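Local atomic coordinates of catechol 2,3-dioxygenase (Pseudomonas sp. KL28, PDB entry 3HPY), a protein that probably cleaves the aromatic ring of catechol and related alkylcatechols next to a hydroxyl, outside the diol, using iron and dioxygen, in the breakdown of aromatic hydrocarbons. Residues 14-19 with 260-265. Sequence-based numbering, arbitrary orientation.
Sequences VRVLNL and DPSGNR
The hydroxyl of S262 accepts the backbone N-H of L17, with L17 N to S262 OG at 2.9 Å and a bent N-H...O angle of 142°. OG lies anti to the carbonyl carbon of S262 (chi1 -55°), which carries it across to the end of strand 9-16. S262 OG also presses on V16, 3.1 Å from V16 CB. A water continues the link, 2.8 Å from S262 OG, and donates to the carbonyl O of N18. L17 lies alongside the serine, its CG 3.7 Å from S262 CB. Farther back on the strand, V14 and N264 meet from opposite directions, the CG1 methyl of V14 against the amide end. V16 CG1 lies 3.7 Å from OD2 of D260.

The contact joins the two halves of an extradiol dioxygenase. Segment 14-19 belongs to the N-terminal VOC-type region. Segment 260-265 holds the hairpin loop between strands 254-259 and 265-270 of the catalytic half and runs into the second of them, which carries the iron ligand E267. The side chain of V14 is about 13 Å from the bound iron(III) ion.

A type I turn from D260 to G263 presents the serine. OD1 of D260 accepts two backbone N-H groups from opposite faces of its carboxylate: S262 N inside the turn, an Asx turn, and N264 N just past it, at 2.6 Å. OD2 is hydrogen-bonded to Y26 OH of helix 19-29, in the N-terminal half. In 14-19, N18 is the N-cap of that helix, and its OD1 accepts from E21 N.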
ATOM      1  N   VAL C  14     -24.509  20.163  -7.414  1.00 34.65           N
ATOM      2  CA  VAL C  14     -24.540  19.527  -8.726  1.00 35.06           C
ATOM      3  C   VAL C  14     -25.941  18.995  -9.031  1.00 35.79           C
ATOM      4  O   VAL C  14     -26.652  18.521  -8.141  1.00 35.91           O
ATOM      5  CB  VAL C  14     -23.516  18.355  -8.789  1.00 33.52           C
ATOM      6  CG1 VAL C  14     -23.605  17.638 -10.133  1.00 34.41           C
ATOM      7  CG2 VAL C  14     -22.109  18.887  -8.582  1.00 33.24           C
ATOM      8  N   ARG C  15     -26.324  19.080 -10.296  1.00 36.53           N
ATOM      9  CA  ARG C  15     -27.632  18.627 -10.743  1.00 37.24           C
ATOM     10  C   ARG C  15     -27.559  17.305 -11.506  1.00 36.35           C
ATOM     11  O   ARG C  15     -26.687  17.109 -12.341  1.00 35.84           O
ATOM     12  CB  ARG C  15     -28.264  19.709 -11.618  1.00 36.89           C
ATOM     13  CG  ARG C  15     -27.276  20.441 -12.522  1.00 38.05           C
ATOM     14  CD  ARG C  15     -28.010  21.425 -13.423  1.00 36.84           C
ATOM     15  NE  ARG C  15     -27.194  21.903 -14.536  1.00 37.85           N
ATOM     16  CZ  ARG C  15     -26.331  22.911 -14.464  1.00 37.08           C
ATOM     17  NH1 ARG C  15     -26.159  23.572 -13.325  1.00 37.20           N
ATOM     18  NH2 ARG C  15     -25.634  23.257 -15.538  1.00 36.79           N
ATOM     19  N   VAL C  16     -28.472  16.393 -11.198  1.00 37.66           N
ATOM     20  CA  VAL C  16     -28.509  15.099 -11.867  1.00 40.15           C
ATOM     21  C   VAL C  16     -29.842  14.931 -12.597  1.00 41.58           C
ATOM     22  O   VAL C  16     -30.857  15.501 -12.195  1.00 40.67           O
ATOM     23  CB  VAL C  16     -28.338  13.937 -10.863  1.00 39.82           C
ATOM     24  CG1 VAL C  16     -26.911  13.906 -10.330  1.00 41.21           C
ATOM     25  CG2 VAL C  16     -29.318  14.094  -9.725  1.00 38.63           C
ATOM     26  N   LEU C  17     -29.829  14.154 -13.674  1.00 43.14           N
ATOM     27  CA  LEU C  17     -31.030  13.904 -14.469  1.00 44.69           C
ATOM     28  C   LEU C  17     -32.058  13.075 -13.691  1.00 46.32           C
ATOM     29  O   LEU C  17     -33.262  13.314 -13.797  1.00 46.64           O
ATOM     30  CB  LEU C  17     -30.655  13.170 -15.755  1.00 44.29           C
ATOM     31  CG  LEU C  17     -29.469  13.728 -16.553  1.00 45.20           C
ATOM     32  CD1 LEU C  17     -29.108  12.775 -17.685  1.00 44.57           C
ATOM     33  CD2 LEU C  17     -29.816  15.102 -17.095  1.00 45.70           C
ATOM     34  N   ASN C  18     -31.581  12.092 -12.929  1.00 46.97           N
ATOM     35  CA  ASN C  18     -32.462  11.242 -12.133  1.00 48.59           C
ATOM     36  C   ASN C  18     -32.024  11.278 -10.677  1.00 49.22           C
ATOM     37  O   ASN C  18     -31.018  10.676 -10.296  1.00 49.72           O
ATOM     38  CB  ASN C  18     -32.431   9.797 -12.641  1.00 48.45           C
ATOM     39  CG  ASN C  18     -33.494   8.923 -11.987  1.00 49.32           C
ATOM     40  OD1 ASN C  18     -33.588   8.833 -10.759  1.00 47.65           O
ATOM     41  ND2 ASN C  18     -34.300   8.270 -12.811  1.00 50.99           N
ATOM     42  N   LEU C  19     -32.797  11.984  -9.865  1.00 50.37           N
ATOM     43  CA  LEU C  19     -32.494  12.125  -8.449  1.00 50.53           C
ATOM     44  C   LEU C  19     -32.356  10.778  -7.749  1.00 50.67           C
ATOM     45  O   LEU C  19     -31.375  10.540  -7.042  1.00 51.08           O
ATOM     46  CB  LEU C  19     -33.587  12.948  -7.768  1.00 50.09           C
ATOM     47  CG  LEU C  19     -33.124  14.089  -6.863  1.00 49.80           C
ATOM     48  CD1 LEU C  19     -34.340  14.766  -6.248  1.00 51.20           C
ATOM     49  CD2 LEU C  19     -32.211  13.561  -5.784  1.00 49.31           C
ATOM     50  N   ASP C 260     -20.778   9.918 -13.134  1.00 29.90           N
ATOM     51  CA  ASP C 260     -21.902   9.509 -12.340  1.00 31.29           C
ATOM     52  C   ASP C 260     -23.055   9.244 -13.326  1.00 31.39           C
ATOM     53  O   ASP C 260     -22.979   9.606 -14.502  1.00 31.44           O
ATOM     54  CB  ASP C 260     -22.183  10.536 -11.226  1.00 33.89           C
ATOM     55  CG  ASP C 260     -23.057  11.689 -11.656  1.00 37.42           C
ATOM     56  OD1 ASP C 260     -23.168  11.970 -12.871  1.00 37.76           O
ATOM     57  OD2 ASP C 260     -23.627  12.332 -10.742  1.00 38.36           O
ATOM     58  N   PRO C 261     -24.104   8.550 -12.871  1.00 32.79           N
ATOM     59  CA  PRO C 261     -25.292   8.180 -13.659  1.00 33.51           C
ATOM     60  C   PRO C 261     -25.869   9.236 -14.608  1.00 33.82           C
ATOM     61  O   PRO C 261     -26.533   8.893 -15.586  1.00 33.55           O
ATOM     62  CB  PRO C 261     -26.295   7.754 -12.591  1.00 32.79           C
ATOM     63  CG  PRO C 261     -25.417   7.215 -11.504  1.00 34.62           C
ATOM     64  CD  PRO C 261     -24.290   8.209 -11.451  1.00 32.94           C
ATOM     65  N   SER C 262     -25.626  10.512 -14.319  1.00 33.07           N
ATOM     66  CA  SER C 262     -26.127  11.594 -15.164  1.00 33.07           C
ATOM     67  C   SER C 262     -25.027  12.145 -16.064  1.00 32.71           C
ATOM     68  O   SER C 262     -25.272  13.028 -16.875  1.00 35.19           O
ATOM     69  CB  SER C 262     -26.676  12.743 -14.309  1.00 32.42           C
ATOM     70  OG  SER C 262     -27.664  12.296 -13.403  1.00 34.00           O
ATOM     71  N   GLY C 263     -23.809  11.636 -15.920  1.00 31.46           N
ATOM     72  CA  GLY C 263     -22.724  12.132 -16.746  1.00 29.98           C
ATOM     73  C   GLY C 263     -21.817  13.148 -16.062  1.00 29.46           C
ATOM     74  O   GLY C 263     -20.921  13.714 -16.686  1.00 29.38           O
ATOM     75  N   ASN C 264     -22.047  13.392 -14.779  1.00 28.42           N
ATOM     76  CA  ASN C 264     -21.200  14.310 -14.034  1.00 28.09           C
ATOM     77  C   ASN C 264     -19.923  13.553 -13.670  1.00 26.57           C
ATOM     78  O   ASN C 264     -19.971  12.561 -12.935  1.00 25.50           O
ATOM     79  CB  ASN C 264     -21.891  14.757 -12.748  1.00 28.47           C
ATOM     80  CG  ASN C 264     -23.142  15.566 -13.005  1.00 30.48           C
ATOM     81  OD1 ASN C 264     -24.194  15.305 -12.413  1.00 32.90           O
ATOM     82  ND2 ASN C 264     -23.036  16.563 -13.877  1.00 31.32           N
ATOM     83  N   ARG C 265     -18.788  14.015 -14.178  1.00 26.52           N
ATOM     84  CA  ARG C 265     -17.514  13.382 -13.876  1.00 25.07           C
ATOM     85  C   ARG C 265     -17.083  13.725 -12.450  1.00 25.89           C
ATOM     86  O   ARG C 265     -17.230  14.865 -11.996  1.00 26.22           O
ATOM     87  CB  ARG C 265     -16.428  13.866 -14.841  1.00 26.18           C
ATOM     88  CG  ARG C 265     -15.056  13.255 -14.567  1.00 26.81           C
ATOM     89  CD  ARG C 265     -13.928  13.911 -15.364  1.00 29.74           C
ATOM     90  NE  ARG C 265     -13.963  13.615 -16.796  1.00 32.89           N
ATOM     91  CZ  ARG C 265     -14.227  14.519 -17.734  1.00 33.10           C
ATOM     92  NH1 ARG C 265     -14.482  15.773 -17.389  1.00 32.25           N
ATOM     93  NH2 ARG C 265     -14.218  14.178 -19.016  1.00 32.30           N
TER
HETATM   94  O   HOH W   1     -28.757  10.502 -11.621  1.00 39.26           O